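Local structure of ESX-5 secretion-associated protein EspG5 (Mycobacterium marinum, 6VJ5) at residues C[124-129]-C[139-144]; C[145-150]-C[292-297]; C[170-175]-C[268-273]; C[210-215]-C[252-257]. The protein acts as a specific chaperone for its cognate PE/PPE proteins, preventing aggregation of PE/PPE dimers, and is required for secretion of LipY and PE31/PPE18. One frame throughout, in Å; residues are numbered along the deposited sequence.

Contact 1 (C[124-129]-C[139-144])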
loop_
_atom_site.group_PDB
_atom_site.type_symbol
_atom_site.label_atom_id
_atom_site.label_comp_id
_atom_site.label_asym_id
_atom_site.label_seq_id
_atom_site.Cartn_x
_atom_site.Cartn_y
_atom_site.Cartn_z
ATOM N N GLY C 124 -1.242 -18.863 -23.606
ATOM C CA GLY C 124 -1.486 -19.538 -24.865
ATOM C C GLY C 124 -0.242 -20.231 -25.376
ATOM O O GLY C 124 0.147 -21.280 -24.856
ATOM N N GLN C 125 0.388 -19.656 -26.400
ATOM C CA GLN C 125 1.672 -20.133 -26.898
ATOM C C GLN C 125 2.739 -19.047 -26.829
ATOM O O GLN C 125 3.835 -19.224 -27.374
ATOM C CB GLN C 125 1.536 -20.644 -28.336
ATOM C CG GLN C 125 0.541 -21.784 -28.515
ATOM C CD GLN C 125 -0.832 -21.299 -28.946
ATOM O OE1 GLN C 125 -1.834 -21.573 -28.286
ATOM N NE2 GLN C 125 -0.885 -20.582 -30.064
ATOM N N HIS C 126 2.437 -17.917 -26.196
ATOM C CA HIS C 126 3.381 -16.815 -26.059
ATOM C C HIS C 126 4.207 -17.041 -24.797
ATOM O O HIS C 126 3.677 -16.978 -23.682
ATOM C CB HIS C 126 2.627 -15.490 -26.010
ATOM C CG HIS C 126 3.492 -14.293 -26.233
ATOM N ND1 HIS C 126 2.989 -13.011 -26.291
ATOM C CD2 HIS C 126 4.830 -14.181 -26.408
ATOM C CE1 HIS C 126 3.980 -12.161 -26.492
ATOM N NE2 HIS C 126 5.107 -12.846 -26.566
ATOM N N TRP C 127 5.498 -17.322 -24.975
ATOM C CA TRP C 127 6.420 -17.547 -23.866
ATOM C C TRP C 127 7.278 -16.302 -23.676
ATOM O O TRP C 127 7.954 -15.861 -24.612
ATOM C CB TRP C 127 7.312 -18.764 -24.118
ATOM C CG TRP C 127 6.710 -20.071 -23.694
ATOM C CD1 TRP C 127 6.020 -20.948 -24.478
ATOM C CD2 TRP C 127 6.748 -20.649 -22.383
ATOM N NE1 TRP C 127 5.624 -22.035 -23.737
ATOM C CE2 TRP C 127 6.061 -21.878 -22.448
ATOM C CE3 TRP C 127 7.298 -20.249 -21.160
ATOM C CZ2 TRP C 127 5.906 -22.707 -21.338
ATOM C CZ3 TRP C 127 7.144 -21.076 -20.060
ATOM C CH2 TRP C 127 6.453 -22.289 -20.156
ATOM N N VAL C 128 7.265 -15.751 -22.463
ATOM C CA VAL C 128 7.988 -14.527 -22.137
ATOM C C VAL C 128 8.933 -14.799 -20.975
ATOM O O VAL C 128 8.660 -15.635 -20.108
ATOM C CB VAL C 128 7.007 -13.381 -21.800
ATOM C CG1 VAL C 128 7.740 -12.170 -21.249
ATOM C CG2 VAL C 128 6.191 -12.999 -23.038
ATOM N N SER C 129 10.059 -14.088 -20.972
ATOM C CA SER C 129 11.093 -14.242 -19.957
ATOM C C SER C 129 11.210 -12.961 -19.141
ATOM O O SER C 129 11.278 -11.866 -19.707
ATOM C CB SER C 129 12.448 -14.569 -20.594
ATOM O OG SER C 129 13.200 -13.388 -20.843
ATOM N N VAL C 139 13.002 -8.112 -19.764
ATOM C CA VAL C 139 11.833 -8.787 -20.315
ATOM C C VAL C 139 12.086 -9.062 -21.790
ATOM O O VAL C 139 12.655 -8.225 -22.499
ATOM C CB VAL C 139 10.554 -7.947 -20.122
ATOM C CG1 VAL C 139 9.342 -8.693 -20.655
ATOM C CG2 VAL C 139 10.367 -7.597 -18.652
ATOM N N ASP C 140 11.655 -10.233 -22.251
ATOM C CA ASP C 140 11.894 -10.651 -23.626
ATOM C C ASP C 140 11.115 -11.932 -23.880
ATOM O O ASP C 140 10.649 -12.590 -22.945
ATOM C CB ASP C 140 13.390 -10.866 -23.894
ATOM C CG ASP C 140 13.699 -11.077 -25.368
ATOM O OD1 ASP C 140 12.836 -11.619 -26.086
ATOM O OD2 ASP C 140 14.803 -10.708 -25.814
ATOM N N ASP C 141 10.971 -12.270 -25.158
ATOM C CA ASP C 141 10.389 -13.542 -25.557
ATOM C C ASP C 141 11.406 -14.656 -25.349
ATOM O O ASP C 141 12.620 -14.440 -25.417
ATOM C CB ASP C 141 9.941 -13.500 -27.020
ATOM C CG ASP C 141 8.699 -12.651 -27.232
ATOM O OD1 ASP C 141 7.630 -12.990 -26.679
ATOM O OD2 ASP C 141 8.794 -11.639 -27.955
ATOM N N VAL C 142 10.900 -15.856 -25.094
ATOM C CA VAL C 142 11.739 -17.008 -24.798
ATOM C C VAL C 142 11.194 -18.212 -25.552
ATOM O O VAL C 142 9.984 -18.458 -25.569
ATOM C CB VAL C 142 11.799 -17.287 -23.281
ATOM C CG1 VAL C 142 10.434 -17.725 -22.767
ATOM C CG2 VAL C 142 12.843 -18.350 -22.978
ATOM N N SER C 143 12.097 -18.963 -26.178
ATOM C CA SER C 143 11.730 -20.157 -26.931
ATOM C C SER C 143 11.688 -21.333 -25.964
ATOM O O SER C 143 12.729 -21.777 -25.469
ATOM C CB SER C 143 12.722 -20.405 -28.063
ATOM O OG SER C 143 12.854 -19.251 -28.879
ATOM N N VAL C 144 10.485 -21.830 -25.686
ATOM C CA VAL C 144 10.279 -22.937 -24.757
ATOM C C VAL C 144 9.380 -23.955 -25.438
ATOM O O VAL C 144 8.236 -23.642 -25.792
ATOM C CB VAL C 144 9.660 -22.474 -23.429
ATOM C CG1 VAL C 144 9.301 -23.676 -22.566
ATOM C CG2 VAL C 144 10.614 -21.549 -22.691
#
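His126 and Asp141 make the main side-chain polar link: NE2 of His126 donates to OD1 of Asp141, modelled very short at 2.5 Å, so the exact length is uncertain. The oxygen offers its syn lone pair and lies in the plane of the imidazole, with ring and carboxylate only 29° apart, but the hydrogen is approached at a bent 137°. The other carboxylate oxygen, OD2, forms a salt bridge with Arg74 on helix 69-79, so both sides of the acid are engaged. With CG anti to the backbone N (chi1 -165°), the His126 ring reaches over to the neighbouring strand.

Three main-chain bonds follow. Ser129 N meets Asp140 O at a modelled 2.5 Å, unusually short and doubtful in its exact length, and Asp140 N returns to Ser129 O at 3.0 Å, closing one antiparallel hydrogen-bonded pair. Val142 N reaches Trp127 O at 3.0 Å. These bonds zip up the beta hairpin of strands 126-133 and 136-141, and carry its pairing past the end of the second strand, where the chain turns toward helix 147-159.

Val144 lies over the indole of Trp127 in a CH-pi contact, its CB 3.7 Å from the centroid of the five-membered ring, while CG1 and CG2 spread over the six-membered ring. Alongside, Val142 CG1 presses on Trp127 CB at 3.6 Å. At the other end of the pairing, Val128 CG1 and Val139 CG1 meet at 3.9 Å, and both valines also touch Arg74.

Contact 2 (C[145-150]-C[292-297])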
loop_
_atom_site.group_PDB
_atom_site.type_symbol
_atom_site.label_atom_id
_atom_site.label_comp_id
_atom_site.label_asym_id
_atom_site.label_seq_id
_atom_site.Cartn_x
_atom_site.Cartn_y
_atom_site.Cartn_z
ATOM N N SER C 145 9.892 -25.171 -25.618
ATOM C CA SER C 145 9.178 -26.221 -26.328
ATOM C C SER C 145 8.790 -27.354 -25.365
ATOM O O SER C 145 7.609 -27.518 -25.062
ATOM C CB SER C 145 10.035 -26.751 -27.477
ATOM O OG SER C 145 11.337 -27.088 -27.025
ATOM N N ASP C 146 9.757 -28.116 -24.886
ATOM C CA ASP C 146 9.501 -29.245 -24.006
ATOM C C ASP C 146 10.278 -29.067 -22.707
ATOM O O ASP C 146 10.955 -28.059 -22.488
ATOM C CB ASP C 146 9.877 -30.561 -24.695
ATOM C CG ASP C 146 11.294 -30.551 -25.246
ATOM O OD1 ASP C 146 12.054 -29.608 -24.942
ATOM O OD2 ASP C 146 11.645 -31.491 -25.990
ATOM N N SER C 147 10.170 -30.066 -21.833
ATOM C CA SER C 147 10.916 -30.030 -20.581
ATOM C C SER C 147 12.398 -29.793 -20.846
ATOM O O SER C 147 13.075 -29.086 -20.091
ATOM C CB SER C 147 10.701 -31.335 -19.818
ATOM O OG SER C 147 9.343 -31.727 -19.886
ATOM N N ALA C 148 12.912 -30.354 -21.943
ATOM C CA ALA C 148 14.338 -30.242 -22.237
ATOM C C ALA C 148 14.755 -28.794 -22.464
ATOM O O ALA C 148 15.814 -28.364 -21.988
ATOM C CB ALA C 148 14.692 -31.094 -23.456
ATOM N N SER C 149 13.945 -28.026 -23.198
ATOM C CA SER C 149 14.274 -26.621 -23.424
ATOM C C SER C 149 14.369 -25.865 -22.105
ATOM O O SER C 149 15.284 -25.057 -21.908
ATOM C CB SER C 149 13.237 -25.979 -24.348
ATOM O OG SER C 149 11.918 -26.325 -23.964
ATOM N N ILE C 150 13.434 -26.115 -21.189
ATOM C CA ILE C 150 13.501 -25.495 -19.869
ATOM C C ILE C 150 14.757 -25.957 -19.138
ATOM O O ILE C 150 15.516 -25.145 -18.596
ATOM C CB ILE C 150 12.229 -25.820 -19.065
ATOM C CG1 ILE C 150 10.985 -25.319 -19.802
ATOM C CG2 ILE C 150 12.292 -25.193 -17.680
ATOM C CD1 ILE C 150 9.673 -25.743 -19.166
ATOM N N GLY C 292 -3.087 -30.339 -14.605
ATOM C CA GLY C 292 -2.852 -31.196 -15.751
ATOM C C GLY C 292 -1.916 -30.602 -16.791
ATOM O O GLY C 292 -1.157 -29.664 -16.534
ATOM N N GLU C 293 -2.002 -31.163 -17.998
ATOM C CA GLU C 293 -1.066 -30.902 -19.086
ATOM C C GLU C 293 -0.632 -29.446 -19.146
ATOM O O GLU C 293 -1.437 -28.553 -19.428
ATOM C CB GLU C 293 -1.705 -31.307 -20.416
ATOM C CG GLU C 293 -1.899 -32.800 -20.571
ATOM C CD GLU C 293 -2.554 -33.168 -21.884
ATOM O OE1 GLU C 293 -2.847 -32.253 -22.684
ATOM O OE2 GLU C 293 -2.777 -34.375 -22.114
ATOM N N TRP C 294 0.662 -29.220 -18.926
ATOM C CA TRP C 294 1.172 -27.866 -18.774
ATOM C C TRP C 294 1.379 -27.171 -20.112
ATOM O O TRP C 294 1.179 -25.958 -20.213
ATOM C CB TRP C 294 2.483 -27.898 -17.986
ATOM C CG TRP C 294 3.562 -28.715 -18.637
ATOM C CD1 TRP C 294 3.751 -30.063 -18.526
ATOM C CD2 TRP C 294 4.603 -28.234 -19.493
ATOM N NE1 TRP C 294 4.845 -30.450 -19.258
ATOM C CE2 TRP C 294 5.386 -29.347 -19.862
ATOM C CE3 TRP C 294 4.952 -26.973 -19.981
ATOM C CZ2 TRP C 294 6.493 -29.234 -20.698
ATOM C CZ3 TRP C 294 6.050 -26.864 -20.811
ATOM C CH2 TRP C 294 6.808 -27.986 -21.161
ATOM N N LYS C 295 1.784 -27.907 -21.151
ATOM C CA LYS C 295 2.050 -27.265 -22.435
ATOM C C LYS C 295 0.811 -26.565 -22.976
ATOM O O LYS C 295 0.925 -25.542 -23.661
ATOM C CB LYS C 295 2.567 -28.294 -23.439
ATOM C CG LYS C 295 3.800 -29.035 -22.955
ATOM C CD LYS C 295 4.788 -29.306 -24.079
ATOM C CE LYS C 295 4.558 -30.661 -24.730
ATOM N NZ LYS C 295 5.837 -31.219 -25.268
ATOM N N THR C 296 -0.375 -27.094 -22.677
ATOM C CA THR C 296 -1.640 -26.521 -23.125
ATOM C C THR C 296 -2.564 -26.410 -21.921
ATOM O O THR C 296 -3.012 -27.428 -21.385
ATOM C CB THR C 296 -2.276 -27.379 -24.221
ATOM O OG1 THR C 296 -2.317 -28.746 -23.793
ATOM C CG2 THR C 296 -1.481 -27.270 -25.514
ATOM N N HIS C 297 -2.839 -25.183 -21.489
ATOM C CA HIS C 297 -3.767 -24.975 -20.388
ATOM C C HIS C 297 -4.119 -23.500 -20.309
ATOM O O HIS C 297 -3.298 -22.637 -20.631
ATOM C CB HIS C 297 -3.178 -25.452 -19.055
ATOM C CG HIS C 297 -4.203 -25.627 -17.979
ATOM N ND1 HIS C 297 -4.448 -24.670 -17.018
ATOM C CD2 HIS C 297 -5.061 -26.642 -17.727
ATOM C CE1 HIS C 297 -5.408 -25.093 -16.215
ATOM N NE2 HIS C 297 -5.798 -26.287 -16.624
#
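Asp146 and Lys295 bring the two backbones closest, yet their CA atoms stay 7.9 Å apart, so side chains of the irregular segment 292-297 must bridge the distance to the start of helix 147-159. Asp146 is the N-cap of that helix: its OD1 accepts the amide hydrogen of Ser149 N at 3.0 Å. Ser145 N in turn donates to Ser149 OG, which ties the chain ahead of the helix to its first turn.

Against this capped end comes the far rim of the Trp294 indole. CH2 lies 3.9 Å from Asp146 C, a carbon that sits near the plane of the ring, so the indole enters edge-on at the join between loop and helix. CZ2 approaches Ser147 OG, and CZ3 touches Ile150 CD1 at 4.1 Å, the two side chains arriving from opposite directions. With CG set between the backbone N and the carbonyl carbon (chi1 60°), the indole points its rim at the helix start. One face of the ring is covered from within its own segment by Lys295, whose CG rides 3.3 Å above the plane over its centre. Leu286 of helix 275-286 and Leu83 of strand 83-91 also pack on Trp294.

Lys295, bent along its chain, runs on past the indole to the cap, where its NZ remains 5.9 Å from Asp146 OD2, opposite charges without contact, and its CD comes to 3.5 Å from Ser145 O.

Contact 3 (C[170-175]-C[268-273])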
loop_
_atom_site.group_PDB
_atom_site.type_symbol
_atom_site.label_atom_id
_atom_site.label_comp_id
_atom_site.label_asym_id
_atom_site.label_seq_id
_atom_site.Cartn_x
_atom_site.Cartn_y
_atom_site.Cartn_z
ATOM N N ASN C 170 25.279 -42.325 -6.238
ATOM C CA ASN C 170 24.380 -43.399 -6.640
ATOM C C ASN C 170 22.944 -42.928 -6.418
ATOM O O ASN C 170 22.515 -42.731 -5.275
ATOM C CB ASN C 170 24.677 -44.672 -5.850
ATOM C CG ASN C 170 26.149 -45.008 -5.822
ATOM O OD1 ASN C 170 26.844 -44.702 -4.856
ATOM N ND2 ASN C 170 26.637 -45.640 -6.887
ATOM N N ALA C 171 22.200 -42.771 -7.512
ATOM C CA ALA C 171 20.821 -42.313 -7.430
ATOM C C ALA C 171 20.036 -43.161 -6.441
ATOM O O ALA C 171 20.271 -44.364 -6.308
ATOM C CB ALA C 171 20.172 -42.367 -8.813
ATOM N N VAL C 172 19.110 -42.523 -5.729
ATOM C CA VAL C 172 18.317 -43.220 -4.726
ATOM C C VAL C 172 17.087 -42.383 -4.426
ATOM O O VAL C 172 17.087 -41.161 -4.605
ATOM C CB VAL C 172 19.162 -43.505 -3.457
ATOM C CG1 VAL C 172 19.719 -42.215 -2.864
ATOM C CG2 VAL C 172 18.352 -44.273 -2.418
ATOM N N ASN C 173 16.019 -43.057 -4.013
ATOM C CA ASN C 173 14.798 -42.427 -3.533
ATOM C C ASN C 173 14.676 -42.690 -2.040
ATOM O O ASN C 173 14.816 -43.836 -1.599
ATOM C CB ASN C 173 13.570 -42.979 -4.254
ATOM C CG ASN C 173 13.596 -42.718 -5.739
ATOM O OD1 ASN C 173 13.923 -41.618 -6.188
ATOM N ND2 ASN C 173 13.248 -43.735 -6.518
ATOM N N VAL C 174 14.415 -41.641 -1.268
ATOM C CA VAL C 174 14.279 -41.776 0.179
ATOM C C VAL C 174 12.973 -41.137 0.640
ATOM O O VAL C 174 12.479 -40.206 -0.012
ATOM C CB VAL C 174 15.481 -41.148 0.901
ATOM C CG1 VAL C 174 16.762 -41.883 0.537
ATOM C CG2 VAL C 174 15.601 -39.671 0.547
ATOM N N PRO C 175 12.377 -41.603 1.739
ATOM C CA PRO C 175 11.178 -40.927 2.265
ATOM C C PRO C 175 11.491 -39.487 2.644
ATOM O O PRO C 175 12.465 -39.208 3.348
ATOM C CB PRO C 175 10.796 -41.765 3.491
ATOM C CG PRO C 175 11.456 -43.098 3.278
ATOM C CD PRO C 175 12.728 -42.804 2.521
ATOM N N LEU C 268 11.773 -38.330 -2.053
ATOM C CA LEU C 268 12.769 -37.408 -2.584
ATOM C C LEU C 268 13.793 -38.198 -3.387
ATOM O O LEU C 268 14.353 -39.182 -2.893
ATOM C CB LEU C 268 13.461 -36.631 -1.462
ATOM C CG LEU C 268 14.410 -35.517 -1.915
ATOM C CD1 LEU C 268 13.640 -34.329 -2.492
ATOM C CD2 LEU C 268 15.319 -35.068 -0.776
ATOM N N ALA C 269 14.019 -37.774 -4.625
ATOM C CA ALA C 269 15.024 -38.374 -5.486
ATOM C C ALA C 269 16.342 -37.637 -5.300
ATOM O O ALA C 269 16.387 -36.405 -5.379
ATOM C CB ALA C 269 14.588 -38.313 -6.949
ATOM N N ILE C 270 17.401 -38.390 -5.027
ATOM C CA ILE C 270 18.752 -37.855 -4.902
ATOM C C ILE C 270 19.550 -38.422 -6.064
ATOM O O ILE C 270 19.739 -39.640 -6.156
ATOM C CB ILE C 270 19.392 -38.215 -3.553
ATOM C CG1 ILE C 270 18.478 -37.766 -2.412
ATOM C CG2 ILE C 270 20.760 -37.554 -3.432
ATOM C CD1 ILE C 270 18.890 -38.300 -1.058
ATOM N N CYS C 271 20.006 -37.547 -6.954
ATOM C CA CYS C 271 20.536 -37.949 -8.245
ATOM C C CYS C 271 21.769 -37.132 -8.586
ATOM O O CYS C 271 21.937 -36.015 -8.085
ATOM C CB CYS C 271 19.484 -37.756 -9.350
ATOM S SG CYS C 271 18.019 -38.802 -9.179
ATOM N N PRO C 272 22.662 -37.676 -9.412
ATOM C CA PRO C 272 23.716 -36.840 -9.996
ATOM C C PRO C 272 23.123 -35.963 -11.083
ATOM O O PRO C 272 22.287 -36.405 -11.874
ATOM C CB PRO C 272 24.710 -37.858 -10.562
ATOM C CG PRO C 272 23.862 -39.048 -10.898
ATOM C CD PRO C 272 22.736 -39.076 -9.876
ATOM N N ALA C 273 23.554 -34.705 -11.114
ATOM C CA ALA C 273 22.957 -33.728 -12.017
ATOM C C ALA C 273 23.367 -33.947 -13.467
ATOM O O ALA C 273 23.925 -33.044 -14.101
ATOM C CB ALA C 273 23.336 -32.311 -11.577
#
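The flat amide of Asn173 meets Ala269 through its oxygen: OD1 stands 3.5 Å from Ala269 CB and at a like distance from CA, leaning over from one strand to its partner. CG of Asn173 is anti to the carbonyl carbon (chi1 -62°), and a turn of the amide about chi2 brings OD1 inward. Further along, the Pro272 ring is met at CD by Ala171 CB, and the same methyl lies 4.2 Å from Cys271 SG.

Four main-chain bonds form the frame of an antiparallel strand pair. Val172 and Ile270 exchange a pair of bonds, Ile270 N to Val172 O at 2.8 Å. Val174 and Leu268 exchange another, 2.9 Å each for Val174 N to Leu268 O and Leu268 N to Val174 O. Between these two hydrogen-bonded pairs sits the non-hydrogen-bonded pair Asn173 and Ala269, where Asn173 CA makes a CA-H...O contact with Leu268 O at 3.3 Å.

Asn173 and Ala269 lie on one face of the sheet; Val172, Val174, Leu268 and Ile270 are on the other. Val172 and Ile270 run side by side, CG1 to CB at 4.1 Å, whereas Val174 CG2 crosses to Ile270 CD1 at 3.9 Å.

Met179 of helix 176-188 packs on that apolar face, touching Val174, Leu268 and Ile270, and Leu268 also reaches a polar side chain of another protein of the assembly. Strand 172-175 is the last of the large sheet within this chain, and strand 267-272 joins it to strand 250-256.

Contact 4 (C[210-215]-C[252-257])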
loop_
_atom_site.group_PDB
_atom_site.type_symbol
_atom_site.label_atom_id
_atom_site.label_comp_id
_atom_site.label_asym_id
_atom_site.label_seq_id
_atom_site.Cartn_x
_atom_site.Cartn_y
_atom_site.Cartn_z
ATOM N N ALA C 210 28.822 -38.270 1.204
ATOM C CA ALA C 210 29.955 -37.349 1.190
ATOM C C ALA C 210 29.690 -36.163 0.266
ATOM O O ALA C 210 29.968 -35.012 0.627
ATOM C CB ALA C 210 31.228 -38.085 0.771
ATOM N N ALA C 211 29.158 -36.420 -0.934
ATOM C CA ALA C 211 28.897 -35.322 -1.862
ATOM C C ALA C 211 27.749 -34.450 -1.368
ATOM O O ALA C 211 27.792 -33.221 -1.494
ATOM C CB ALA C 211 28.591 -35.862 -3.258
ATOM N N LEU C 212 26.714 -35.069 -0.803
ATOM C CA LEU C 212 25.593 -34.307 -0.271
ATOM C C LEU C 212 26.053 -33.372 0.838
ATOM O O LEU C 212 25.732 -32.179 0.836
ATOM C CB LEU C 212 24.522 -35.266 0.235
ATOM C CG LEU C 212 23.097 -34.751 0.399
ATOM C CD1 LEU C 212 22.565 -34.142 -0.865
ATOM C CD2 LEU C 212 22.228 -35.928 0.847
ATOM N N GLY C 213 26.823 -33.895 1.791
ATOM C CA GLY C 213 27.309 -33.052 2.871
ATOM C C GLY C 213 28.076 -31.847 2.363
ATOM O O GLY C 213 27.990 -30.757 2.931
ATOM N N GLN C 214 28.830 -32.027 1.279
ATOM C CA GLN C 214 29.590 -30.918 0.714
ATOM C C GLN C 214 28.673 -29.898 0.052
ATOM O O GLN C 214 28.855 -28.688 0.222
ATOM C CB GLN C 214 30.613 -31.457 -0.283
ATOM C CG GLN C 214 31.813 -32.115 0.382
ATOM C CD GLN C 214 32.432 -33.218 -0.456
ATOM O OE1 GLN C 214 32.174 -33.332 -1.654
ATOM N NE2 GLN C 214 33.254 -34.044 0.178
ATOM N N ALA C 215 27.675 -30.369 -0.699
ATOM C CA ALA C 215 26.767 -29.453 -1.381
ATOM C C ALA C 215 25.900 -28.691 -0.389
ATOM O O ALA C 215 25.625 -27.502 -0.586
ATOM C CB ALA C 215 25.900 -30.228 -2.375
ATOM N N ILE C 252 24.711 -31.885 -7.633
ATOM C CA ILE C 252 23.677 -32.834 -7.242
ATOM C C ILE C 252 22.311 -32.246 -7.563
ATOM O O ILE C 252 22.110 -31.025 -7.537
ATOM C CB ILE C 252 23.778 -33.178 -5.740
ATOM C CG1 ILE C 252 25.204 -33.611 -5.394
ATOM C CG2 ILE C 252 22.774 -34.255 -5.369
ATOM C CD1 ILE C 252 25.413 -33.950 -3.928
ATOM N N ALA C 253 21.362 -33.132 -7.861
ATOM C CA ALA C 253 19.988 -32.757 -8.163
ATOM C C ALA C 253 19.056 -33.438 -7.174
ATOM O O ALA C 253 19.152 -34.649 -6.962
ATOM C CB ALA C 253 19.606 -33.152 -9.592
ATOM N N LEU C 254 18.148 -32.660 -6.588
ATOM C CA LEU C 254 17.171 -33.162 -5.635
ATOM C C LEU C 254 15.780 -32.754 -6.087
ATOM O O LEU C 254 15.562 -31.609 -6.496
ATOM C CB LEU C 254 17.433 -32.613 -4.231
ATOM C CG LEU C 254 18.843 -32.820 -3.684
ATOM C CD1 LEU C 254 19.178 -31.746 -2.666
ATOM C CD2 LEU C 254 18.954 -34.200 -3.058
ATOM N N TYR C 255 14.836 -33.685 -6.001
ATOM C CA TYR C 255 13.466 -33.357 -6.363
ATOM C C TYR C 255 12.535 -34.460 -5.894
ATOM O O TYR C 255 12.936 -35.621 -5.776
ATOM C CB TYR C 255 13.327 -33.163 -7.876
ATOM C CG TYR C 255 13.651 -34.406 -8.674
ATOM C CD1 TYR C 255 12.676 -35.361 -8.929
ATOM C CD2 TYR C 255 14.929 -34.626 -9.173
ATOM C CE1 TYR C 255 12.962 -36.494 -9.657
ATOM C CE2 TYR C 255 15.223 -35.762 -9.905
ATOM C CZ TYR C 255 14.234 -36.691 -10.143
ATOM O OH TYR C 255 14.515 -37.825 -10.868
ATOM N N GLN C 256 11.291 -34.079 -5.620
ATOM C CA GLN C 256 10.247 -35.050 -5.336
ATOM C C GLN C 256 9.749 -35.667 -6.636
ATOM O O GLN C 256 9.805 -35.050 -7.703
ATOM C CB GLN C 256 9.081 -34.394 -4.598
ATOM C CG GLN C 256 9.303 -34.224 -3.111
ATOM C CD GLN C 256 8.255 -33.338 -2.469
ATOM O OE1 GLN C 256 7.212 -33.809 -2.013
ATOM N NE2 GLN C 256 8.527 -32.044 -2.433
ATOM N N GLN C 257 9.258 -36.895 -6.540
ATOM C CA GLN C 257 8.630 -37.568 -7.665
ATOM C C GLN C 257 7.117 -37.538 -7.500
ATOM O O GLN C 257 6.599 -37.454 -6.384
ATOM C CB GLN C 257 9.129 -39.006 -7.774
ATOM C CG GLN C 257 10.556 -39.090 -8.272
ATOM C CD GLN C 257 11.035 -40.508 -8.415
ATOM O OE1 GLN C 257 10.501 -41.420 -7.784
ATOM N NE2 GLN C 257 12.047 -40.709 -9.254
#
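Ile252 puts a single methyl, CD1, into the surface of helix 206-217. Ile252 CD1 rests 3.5 Å from Ala211 O and 3.8 Å from Ala211 CB, and meets Ala215 CB, one turn further along the helix, at 4.1 Å. Leu212 adds to this: its CD1 lies 4.2 Å from Ile252 CD1, the two side chains crossing at about a right angle. Leu212 CD1 also reaches Leu254 CD2 at 4.2 Å, so its branch end touches two residues of the strand that point to the same face of the sheet.

The isoleucine reaches straight out to the helix, with CD1 anti to CA (chi2 179°). Leu212 leaves the helix flank rather than its near side, and CG anti to the backbone N (chi1 -160°) brings its end back over the strand. Small alanines at positions 211 and 215 let the methyl come close to the main chain, whose Ala211 O is already taken by Ala215 N in the helical bond of 3.0 Å.

Behind these residues the helix lies almost square across the strand, the short axes 86° apart and 10.1 Å from each other. Strand 250-256 is held on both flanks by backbone bonds, Ile252 with Lys245 and Ala253 with Cys271. Met179 of helix 176-188 packs on Leu212, and Leu254 also touches an apolar side chain of another protein of the assembly, probably part of a bound client.

No hydrogen bond crosses: a methyl packs on alanine methyls, a leucine and helix main chain, so the contact probably depends on fit and exclusion of water.

In the fold
Contacts 3 and 4 adjoin, their centres 7 Å apart, and share the same end of the large antiparallel sheet: Ala269 N and Tyr255 O are probably hydrogen-bonded between strands 267-272 and 250-256. Contact 1 lies toward the other end of that sheet, inside edge strand 10-13, about 30 Å from contact 4 between centres. Contact 2 follows contact 1 along the chain and touches it, Val144 against Ile150 and Trp127 against Trp294. Contacts 1 and 3 pair strands and use main-chain hydrogen bonds, contact 1 adding a histidine-carboxylate link. Contact 4 is buried and aliphatic; contacts 1, 2 and 3 are only partly buried, and contact 2 leans an indole and a lysine on a capped helix start.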